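Local coordinates for zinc transport protein ZntB (Vibrio parahaemolyticus RIMD 2210633, PDB 3CK6), which probably takes up zinc as a proton-coupled symporter of the CorA metal ion transporter family, its cytoplasmic domain forming a funnel-shaped homopentamer, at residues 43-53 / 101-110; 76-84 / 138-149. The protein carries 1 engineered substitution. One frame throughout, in Å; residues are numbered along the deposited sequence.

Contact 1. Residues 43-53 / 101-110; sequences IRGWLEDNHVP and LYFQGALIST. Engineered in segment 43-53: Gly45 (natural residue Ser).
Val52 lies over one face of the Phe103 ring: its CG2 is 3.8 Å from the ring centroid and 13° off the normal, a CH-pi contact. With CB directed at residues 43-53 and CG anti to the backbone N (chi1 -177°), the ring extends to the backbone that leaves helix 43-49. Asn50 O sits at the ring edge, 3.3 Å from Phe103 CE2. The other Val52 methyl, CG1, meets Leu101 CD2 tip to tip at 3.8 Å. The helix ends in a Schellman motif: His51 has positive phi (69°), and Val52 N and His51 N are hydrogen-bonded to Leu47 O and Glu48 O. Helix 43-49 packs on one face of the beta hairpin of strands 96-103 and 106-111 (type I' turn, Phe103 to Ala106), where the CB atoms of Leu101, Phe103, Ile108 and Thr110 all point toward residues 43-53. Leu47 and Ile108 pass alongside, pointing opposite ways, with Leu47 CD2 3.8 Å from Ile108 CD1; the Trp46 ring, coming from the opposite direction, meets that methyl through CZ3. Ile43 CD1 touches Thr110 CG2 at 3.7 Å. At the turn, one water accepts from Gln104 NE2 and donates to Asn50 O and Asn50 OD1; OD1 also accepts from Ile28 N.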
loop_
_atom_site.group_PDB
_atom_site.type_symbol
_atom_site.label_atom_id
_atom_site.label_comp_id
_atom_site.label_asym_id
_atom_site.label_seq_id
_atom_site.Cartn_x
_atom_site.Cartn_y
_atom_site.Cartn_z
ATOM N N ILE E 43 20.626 37.015 3.786
ATOM C CA ILE E 43 19.301 36.623 3.261
ATOM C C ILE E 43 18.212 36.541 4.337
ATOM O O ILE E 43 17.096 37.018 4.124
ATOM C CB ILE E 43 19.331 35.341 2.373
ATOM C CG1 ILE E 43 17.957 35.152 1.674
ATOM C CG2 ILE E 43 19.796 34.126 3.174
ATOM C CD1 ILE E 43 17.880 33.918 0.741
ATOM N N ARG E 44 18.535 35.965 5.492
ATOM C CA ARG E 44 17.566 35.903 6.580
ATOM C C ARG E 44 17.028 37.289 6.962
ATOM O O ARG E 44 15.826 37.449 7.198
ATOM C CB ARG E 44 18.155 35.226 7.827
ATOM C CG ARG E 44 17.221 35.294 9.031
ATOM C CD ARG E 44 17.810 34.583 10.237
ATOM N NE ARG E 44 17.863 33.136 10.054
ATOM C CZ ARG E 44 16.859 32.298 10.316
ATOM N NH1 ARG E 44 17.037 30.990 10.132
ATOM N NH2 ARG E 44 15.681 32.766 10.758
ATOM N N GLY E 45 17.922 38.275 7.056
ATOM C CA GLY E 45 17.529 39.631 7.452
ATOM C C GLY E 45 16.559 40.234 6.456
ATOM O O GLY E 45 15.530 40.827 6.832
ATOM N N TRP E 46 16.890 40.078 5.178
ATOM C CA TRP E 46 16.039 40.549 4.097
ATOM C C TRP E 46 14.643 39.926 4.154
ATOM O O TRP E 46 13.641 40.641 4.079
ATOM C CB TRP E 46 16.710 40.248 2.764
ATOM C CG TRP E 46 15.993 40.743 1.574
ATOM C CD1 TRP E 46 15.840 42.045 1.178
ATOM C CD2 TRP E 46 15.345 39.941 0.584
ATOM N NE1 TRP E 46 15.118 42.098 0.003
ATOM C CE2 TRP E 46 14.799 40.822 -0.380
ATOM C CE3 TRP E 46 15.160 38.560 0.424
ATOM C CZ2 TRP E 46 14.112 40.365 -1.499
ATOM C CZ3 TRP E 46 14.463 38.105 -0.687
ATOM C CH2 TRP E 46 13.930 39.018 -1.627
ATOM N N LEU E 47 14.589 38.605 4.315
ATOM C CA LEU E 47 13.307 37.877 4.379
ATOM C C LEU E 47 12.437 38.342 5.556
ATOM O O LEU E 47 11.234 38.603 5.398
ATOM C CB LEU E 47 13.562 36.362 4.451
ATOM C CG LEU E 47 14.077 35.716 3.155
ATOM C CD1 LEU E 47 14.534 34.301 3.395
ATOM C CD2 LEU E 47 13.018 35.742 2.052
ATOM N N GLU E 48 13.062 38.473 6.725
ATOM C CA GLU E 48 12.361 38.954 7.917
ATOM C C GLU E 48 11.971 40.433 7.832
ATOM O O GLU E 48 10.860 40.800 8.227
ATOM C CB GLU E 48 13.146 38.630 9.192
ATOM C CG GLU E 48 13.149 37.123 9.461
ATOM C CD GLU E 48 14.018 36.702 10.645
ATOM O OE1 GLU E 48 14.172 35.476 10.836
ATOM O OE2 GLU E 48 14.542 37.573 11.365
ATOM N N ASP E 49 12.855 41.268 7.285
ATOM C CA ASP E 49 12.519 42.674 7.027
ATOM C C ASP E 49 11.272 42.793 6.149
ATOM O O ASP E 49 10.489 43.735 6.294
ATOM C CB ASP E 49 13.691 43.404 6.350
ATOM C CG ASP E 49 14.775 43.861 7.338
ATOM O OD1 ASP E 49 14.592 43.807 8.586
ATOM O OD2 ASP E 49 15.838 44.283 6.841
ATOM N N ASN E 50 11.102 41.816 5.262
ATOM C CA ASN E 50 9.981 41.728 4.341
ATOM C C ASN E 50 8.817 40.931 4.928
ATOM O O ASN E 50 7.879 40.539 4.213
ATOM C CB ASN E 50 10.456 41.142 3.001
ATOM C CG ASN E 50 11.001 42.210 2.069
ATOM O OD1 ASN E 50 10.237 42.983 1.501
ATOM N ND2 ASN E 50 12.323 42.262 1.911
ATOM N N HIS E 51 8.905 40.684 6.234
ATOM C CA HIS E 51 7.809 40.112 7.042
ATOM C C HIS E 51 7.463 38.658 6.741
ATOM O O HIS E 51 6.339 38.220 7.003
ATOM C CB HIS E 51 6.552 41.008 6.994
ATOM C CG HIS E 51 6.840 42.438 7.300
ATOM N ND1 HIS E 51 7.362 42.843 8.509
ATOM C CD2 HIS E 51 6.716 43.555 6.546
ATOM C CE1 HIS E 51 7.532 44.154 8.494
ATOM N NE2 HIS E 51 7.147 44.610 7.315
ATOM N N VAL E 52 8.433 37.901 6.224
ATOM C CA VAL E 52 8.271 36.451 6.156
ATOM C C VAL E 52 8.415 35.955 7.598
ATOM O O VAL E 52 9.374 36.331 8.272
ATOM C CB VAL E 52 9.333 35.761 5.254
ATOM C CG1 VAL E 52 9.079 34.242 5.183
ATOM C CG2 VAL E 52 9.326 36.394 3.850
ATOM N N PRO E 53 7.460 35.142 8.087
ATOM C CA PRO E 53 7.576 34.681 9.474
ATOM C C PRO E 53 8.850 33.879 9.736
ATOM O O PRO E 53 9.317 33.125 8.875
ATOM C CB PRO E 53 6.315 33.822 9.671
ATOM C CG PRO E 53 5.342 34.375 8.647
ATOM C CD PRO E 53 6.228 34.632 7.454
ATOM N N LEU E 101 9.777 30.212 -2.257
ATOM C CA LEU E 101 8.680 30.827 -1.531
ATOM C C LEU E 101 7.835 31.595 -2.519
ATOM O O LEU E 101 8.366 32.377 -3.301
ATOM C CB LEU E 101 9.266 31.809 -0.495
ATOM C CG LEU E 101 8.555 32.206 0.797
ATOM C CD1 LEU E 101 8.301 31.003 1.694
ATOM C CD2 LEU E 101 9.398 33.247 1.557
ATOM N N TYR E 102 6.518 31.380 -2.510
ATOM C CA TYR E 102 5.594 32.320 -3.176
ATOM C C TYR E 102 4.941 33.121 -2.053
ATOM O O TYR E 102 4.253 32.565 -1.213
ATOM C CB TYR E 102 4.562 31.582 -4.031
ATOM C CG TYR E 102 3.533 32.459 -4.768
ATOM C CD1 TYR E 102 3.940 33.455 -5.664
ATOM C CD2 TYR E 102 2.175 32.243 -4.612
ATOM C CE1 TYR E 102 3.009 34.255 -6.346
ATOM C CE2 TYR E 102 1.208 33.034 -5.322
ATOM C CZ TYR E 102 1.652 34.029 -6.185
ATOM O OH TYR E 102 0.763 34.815 -6.881
ATOM N N PHE E 103 5.232 34.418 -2.021
ATOM C CA PHE E 103 4.995 35.242 -0.852
ATOM C C PHE E 103 4.595 36.640 -1.312
ATOM O O PHE E 103 5.286 37.266 -2.113
ATOM C CB PHE E 103 6.221 35.267 0.076
ATOM C CG PHE E 103 6.013 36.049 1.365
ATOM C CD1 PHE E 103 5.369 35.464 2.467
ATOM C CD2 PHE E 103 6.439 37.373 1.469
ATOM C CE1 PHE E 103 5.166 36.178 3.651
ATOM C CE2 PHE E 103 6.253 38.093 2.654
ATOM C CZ PHE E 103 5.613 37.491 3.750
ATOM N N GLN E 104 3.443 37.095 -0.824
ATOM C CA GLN E 104 2.819 38.362 -1.262
ATOM C C GLN E 104 2.915 38.567 -2.776
ATOM O O GLN E 104 3.168 39.681 -3.235
ATOM C CB GLN E 104 3.428 39.573 -0.542
ATOM C CG GLN E 104 3.257 39.597 0.972
ATOM C CD GLN E 104 4.138 40.650 1.670
ATOM O OE1 GLN E 104 4.000 40.871 2.865
ATOM N NE2 GLN E 104 5.039 41.296 0.922
ATOM N N GLY E 105 2.732 37.493 -3.551
ATOM C CA GLY E 105 2.648 37.599 -5.009
ATOM C C GLY E 105 4.007 37.628 -5.715
ATOM O O GLY E 105 4.071 37.820 -6.927
ATOM N N ALA E 106 5.080 37.481 -4.949
ATOM C CA ALA E 106 6.439 37.384 -5.502
ATOM C C ALA E 106 6.954 35.963 -5.391
ATOM O O ALA E 106 6.598 35.235 -4.462
ATOM C CB ALA E 106 7.380 38.312 -4.758
ATOM N N LEU E 107 7.835 35.599 -6.312
ATOM C CA LEU E 107 8.499 34.311 -6.284
ATOM C C LEU E 107 9.923 34.528 -5.833
ATOM O O LEU E 107 10.660 35.244 -6.491
ATOM C CB LEU E 107 8.511 33.719 -7.690
ATOM C CG LEU E 107 8.023 32.302 -8.006
ATOM C CD1 LEU E 107 9.146 31.492 -8.697
ATOM C CD2 LEU E 107 7.376 31.563 -6.823
ATOM N N ILE E 108 10.289 33.927 -4.710
ATOM C CA ILE E 108 11.650 33.982 -4.175
ATOM C C ILE E 108 12.206 32.559 -4.219
ATOM O O ILE E 108 11.670 31.660 -3.570
ATOM C CB ILE E 108 11.694 34.473 -2.705
ATOM C CG1 ILE E 108 11.042 35.854 -2.534
ATOM C CG2 ILE E 108 13.118 34.497 -2.178
ATOM C CD1 ILE E 108 10.855 36.211 -1.036
ATOM N N SER E 109 13.260 32.365 -5.003
ATOM C CA SER E 109 13.926 31.077 -5.053
ATOM C C SER E 109 15.319 31.189 -4.462
ATOM O O SER E 109 15.982 32.228 -4.599
ATOM C CB SER E 109 13.964 30.519 -6.483
ATOM O OG SER E 109 14.681 31.373 -7.343
ATOM N N THR E 110 15.755 30.119 -3.789
ATOM C CA THR E 110 17.029 30.115 -3.083
ATOM C C THR E 110 17.818 28.888 -3.513
ATOM O O THR E 110 17.239 27.821 -3.779
ATOM C CB THR E 110 16.900 30.126 -1.525
ATOM O OG1 THR E 110 16.394 28.863 -1.050
ATOM C CG2 THR E 110 16.028 31.286 -1.015
HETATM O O HOH W 1 7.468 42.664 2.266
#

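Contact 2. Residues 76-84 / 138-149; sequences NFMLILRGI and LNQIIEGLNGKI
Leu145, Ile84 and Leu81 bury the most surface where strand 77-83 lies along helix 138-149. The two branches of Leu145 divide the work: CD1 rests 3.8 Å from Leu81 CD1, the two side chains crossing obliquely, and CD2 lies 3.9 Å from Gly83 CA. Here the backbones come close, with the CA atoms of Gly83 and Leu145 5.5 Å apart. Leu81 holds its CG anti to the carbonyl carbon (chi1 -57°), a setting that carries CD1 between Leu145 and Ile142, whose CG1 it meets at 3.9 Å. Beyond the strand end, Ile84 lays CG1 against the helix backbone, 3.7 Å from Lys148 O, and also touches Ile149 CG1. A water joins the backbones, accepting from Ile84 N and donating to Leu145 O. Toward the start of the strand the backbones separate, the CA atoms of Leu79 and Leu138 lying 10.0 Å apart, and Phe77 reaches Leu138 with its ring edge, CZ 3.8 Å from CD2. Helix 173-199 borders the same layer, touching Leu81 and Phe77 from the strand and Ile142 and Ile149 from the helix. The segment axes approach to 8.4 Å at 30°, as in alpha/beta packing, where a helix lies roughly along the strands of a sheet.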
loop_
_atom_site.group_PDB
_atom_site.type_symbol
_atom_site.label_atom_id
_atom_site.label_comp_id
_atom_site.label_asym_id
_atom_site.label_seq_id
_atom_site.Cartn_x
_atom_site.Cartn_y
_atom_site.Cartn_z
ATOM N N ASN E 76 0.059 32.355 -0.112
ATOM C CA ASN E 76 1.485 32.032 -0.033
ATOM C C ASN E 76 1.730 30.543 0.096
ATOM O O ASN E 76 0.876 29.783 0.593
ATOM C CB ASN E 76 2.170 32.757 1.148
ATOM C CG ASN E 76 1.879 34.261 1.156
ATOM O OD1 ASN E 76 1.747 34.876 0.105
ATOM N ND2 ASN E 76 1.767 34.841 2.340
ATOM N N PHE E 77 2.897 30.132 -0.366
ATOM C CA PHE E 77 3.332 28.756 -0.151
ATOM C C PHE E 77 4.832 28.637 -0.214
ATOM O O PHE E 77 5.529 29.568 -0.659
ATOM C CB PHE E 77 2.647 27.772 -1.137
ATOM C CG PHE E 77 3.014 27.960 -2.594
ATOM C CD1 PHE E 77 4.252 27.527 -3.093
ATOM C CD2 PHE E 77 2.079 28.489 -3.488
ATOM C CE1 PHE E 77 4.576 27.670 -4.472
ATOM C CE2 PHE E 77 2.389 28.630 -4.861
ATOM C CZ PHE E 77 3.623 28.232 -5.357
HETATM N N MSE E 78 5.325 27.488 0.248
HETATM C CA MSE E 78 6.723 27.098 0.020
HETATM C C MSE E 78 6.737 25.838 -0.796
HETATM O O MSE E 78 5.991 24.909 -0.498
HETATM C CB MSE E 78 7.453 26.829 1.335
HETATM C CG MSE E 78 8.961 26.472 1.173
HETATM SE SE MSE E 78 9.782 26.227 2.958
HETATM C CE MSE E 78 9.486 27.935 3.647
ATOM N N LEU E 79 7.612 25.803 -1.796
ATOM C CA LEU E 79 7.865 24.610 -2.590
ATOM C C LEU E 79 9.359 24.294 -2.609
ATOM O O LEU E 79 10.196 25.117 -2.997
ATOM C CB LEU E 79 7.380 24.794 -4.033
ATOM C CG LEU E 79 7.518 23.597 -4.967
ATOM C CD1 LEU E 79 6.622 22.421 -4.528
ATOM C CD2 LEU E 79 7.185 24.039 -6.386
ATOM N N ILE E 80 9.676 23.080 -2.195
ATOM C CA ILE E 80 11.049 22.620 -2.177
ATOM C C ILE E 80 11.226 21.513 -3.180
ATOM O O ILE E 80 10.423 20.583 -3.202
ATOM C CB ILE E 80 11.452 22.163 -0.734
ATOM C CG1 ILE E 80 11.342 23.367 0.214
ATOM C CG2 ILE E 80 12.864 21.516 -0.738
ATOM C CD1 ILE E 80 11.424 23.045 1.721
ATOM N N LEU E 81 12.303 21.600 -3.978
ATOM C CA LEU E 81 12.602 20.661 -5.043
ATOM C C LEU E 81 14.082 20.315 -5.082
ATOM O O LEU E 81 14.907 21.012 -4.503
ATOM C CB LEU E 81 12.206 21.239 -6.414
ATOM C CG LEU E 81 10.735 21.651 -6.567
ATOM C CD1 LEU E 81 10.589 22.416 -7.864
ATOM C CD2 LEU E 81 9.762 20.439 -6.523
ATOM N N ARG E 82 14.393 19.221 -5.753
ATOM C CA ARG E 82 15.766 18.806 -5.953
ATOM C C ARG E 82 16.071 18.682 -7.449
ATOM O O ARG E 82 15.179 18.378 -8.265
ATOM C CB ARG E 82 16.034 17.491 -5.213
ATOM C CG ARG E 82 16.042 17.613 -3.699
ATOM C CD ARG E 82 17.473 17.490 -3.119
ATOM N NE ARG E 82 17.461 17.604 -1.648
ATOM C CZ ARG E 82 18.509 17.408 -0.848
ATOM N NH1 ARG E 82 19.697 17.101 -1.345
ATOM N NH2 ARG E 82 18.359 17.510 0.467
ATOM N N GLY E 83 17.340 18.923 -7.798
ATOM C CA GLY E 83 17.837 18.778 -9.161
ATOM C C GLY E 83 19.201 18.123 -9.190
ATOM O O GLY E 83 19.880 18.039 -8.158
ATOM N N ILE E 84 19.601 17.672 -10.374
ATOM C CA ILE E 84 20.949 17.088 -10.594
ATOM C C ILE E 84 22.050 18.107 -10.249
ATOM O O ILE E 84 21.939 19.287 -10.557
ATOM C CB ILE E 84 21.095 16.578 -12.047
ATOM C CG1 ILE E 84 20.024 15.526 -12.352
ATOM C CG2 ILE E 84 22.495 15.943 -12.311
ATOM C CD1 ILE E 84 20.085 14.267 -11.434
ATOM N N LEU E 138 7.457 29.331 -12.842
ATOM C CA LEU E 138 7.529 28.210 -11.897
ATOM C C LEU E 138 7.361 26.879 -12.636
ATOM O O LEU E 138 8.032 25.899 -12.335
ATOM C CB LEU E 138 6.456 28.376 -10.826
ATOM C CG LEU E 138 6.317 27.253 -9.799
ATOM C CD1 LEU E 138 7.645 27.016 -9.097
ATOM C CD2 LEU E 138 5.208 27.563 -8.794
ATOM N N ASN E 139 6.460 26.868 -13.620
ATOM C CA ASN E 139 6.284 25.720 -14.520
ATOM C C ASN E 139 7.586 25.353 -15.217
ATOM O O ASN E 139 7.962 24.178 -15.273
ATOM C CB ASN E 139 5.174 26.062 -15.534
ATOM C CG ASN E 139 4.599 24.828 -16.256
ATOM O OD1 ASN E 139 3.538 24.937 -16.872
ATOM N ND2 ASN E 139 5.302 23.672 -16.217
ATOM N N GLN E 140 8.301 26.355 -15.722
ATOM C CA GLN E 140 9.590 26.112 -16.389
ATOM C C GLN E 140 10.675 25.620 -15.434
ATOM O O GLN E 140 11.505 24.804 -15.818
ATOM C CB GLN E 140 10.073 27.356 -17.119
ATOM C CG GLN E 140 9.273 27.683 -18.385
ATOM C CD GLN E 140 9.943 28.738 -19.251
ATOM O OE1 GLN E 140 11.111 29.093 -19.039
ATOM N NE2 GLN E 140 9.199 29.263 -20.226
ATOM N N ILE E 141 10.677 26.106 -14.199
ATOM C CA ILE E 141 11.619 25.590 -13.191
ATOM C C ILE E 141 11.381 24.089 -12.950
ATOM O O ILE E 141 12.320 23.276 -13.011
ATOM C CB ILE E 141 11.545 26.383 -11.851
ATOM C CG1 ILE E 141 11.986 27.844 -12.065
ATOM C CG2 ILE E 141 12.423 25.694 -10.747
ATOM C CD1 ILE E 141 11.638 28.793 -10.888
ATOM N N ILE E 142 10.120 23.728 -12.700
ATOM C CA ILE E 142 9.730 22.340 -12.450
ATOM C C ILE E 142 10.105 21.459 -13.656
ATOM O O ILE E 142 10.813 20.455 -13.507
ATOM C CB ILE E 142 8.214 22.243 -12.055
ATOM C CG1 ILE E 142 7.975 22.884 -10.686
ATOM C CG2 ILE E 142 7.737 20.804 -12.042
ATOM C CD1 ILE E 142 6.527 23.247 -10.418
ATOM N N GLU E 143 9.666 21.845 -14.859
ATOM C CA GLU E 143 9.990 21.069 -16.053
ATOM C C GLU E 143 11.490 21.076 -16.394
ATOM O O GLU E 143 12.014 20.083 -16.914
ATOM C CB GLU E 143 9.173 21.516 -17.268
ATOM C CG GLU E 143 7.689 21.161 -17.178
ATOM C CD GLU E 143 7.372 19.710 -17.601
ATOM O OE1 GLU E 143 8.095 18.767 -17.186
ATOM O OE2 GLU E 143 6.368 19.511 -18.344
ATOM N N GLY E 144 12.168 22.191 -16.131
ATOM C CA GLY E 144 13.609 22.259 -16.385
ATOM C C GLY E 144 14.357 21.228 -15.542
ATOM O O GLY E 144 15.205 20.504 -16.053
ATOM N N LEU E 145 14.030 21.185 -14.247
ATOM C CA LEU E 145 14.584 20.206 -13.302
ATOM C C LEU E 145 14.298 18.754 -13.728
ATOM O O LEU E 145 15.210 17.919 -13.699
ATOM C CB LEU E 145 14.092 20.486 -11.876
ATOM C CG LEU E 145 14.589 21.761 -11.174
ATOM C CD1 LEU E 145 13.845 21.976 -9.861
ATOM C CD2 LEU E 145 16.090 21.728 -10.950
ATOM N N ASN E 146 13.054 18.464 -14.147
ATOM C CA ASN E 146 12.699 17.165 -14.769
ATOM C C ASN E 146 13.584 16.823 -15.963
ATOM O O ASN E 146 14.149 15.724 -16.026
ATOM C CB ASN E 146 11.239 17.164 -15.280
ATOM C CG ASN E 146 10.216 17.016 -14.172
ATOM O OD1 ASN E 146 10.563 16.623 -13.052
ATOM N ND2 ASN E 146 8.925 17.310 -14.488
ATOM N N GLY E 147 13.651 17.751 -16.926
ATOM C CA GLY E 147 14.475 17.601 -18.128
ATOM C C GLY E 147 15.918 17.200 -17.825
ATOM O O GLY E 147 16.470 16.293 -18.453
ATOM N N LYS E 148 16.542 17.873 -16.866
ATOM C CA LYS E 148 17.925 17.512 -16.493
ATOM C C LYS E 148 18.058 16.165 -15.776
ATOM O O LYS E 148 19.069 15.476 -15.937
ATOM C CB LYS E 148 18.598 18.645 -15.695
ATOM C CG LYS E 148 18.602 20.004 -16.424
ATOM C CD LYS E 148 19.265 19.914 -17.790
ATOM C CE LYS E 148 19.263 21.259 -18.489
ATOM N NZ LYS E 148 20.011 21.219 -19.792
ATOM N N ILE E 149 17.045 15.790 -14.990
ATOM C CA ILE E 149 17.026 14.456 -14.373
ATOM C C ILE E 149 16.919 13.388 -15.469
ATOM O O ILE E 149 17.669 12.394 -15.452
ATOM C CB ILE E 149 15.884 14.287 -13.336
ATOM C CG1 ILE E 149 16.146 15.160 -12.095
ATOM C CG2 ILE E 149 15.776 12.815 -12.916
ATOM C CD1 ILE E 149 14.931 15.370 -11.179
HETATM O O HOH W 2 17.595 18.612 -12.391
#

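In the fold
From the N terminus the chain passes through helix 43-49, strand 77-83 and the hairpin of strands 96-103 and 106-111 before entering helix 134-161. Contact 1 closes a loop when the hairpin returns to residues 43-53, with 47 residues between its segments. Contact 2 closes a second, 53-residue loop when residues 138-149 reach 76-84. Because 76-84 falls inside the first loop and 138-149 beyond it, the two cross rather than nest. Their centres lie about 18 Å apart, yet both contacts draw on one mixed sheet, where antiparallel neighbours 77-83 and 96-103 share a backbone hydrogen bond between Tyr102 and Phe77. Contact 1 packs helix 43-49 on one face of this sheet, and contact 2 packs helix 134-161 on the opposite face.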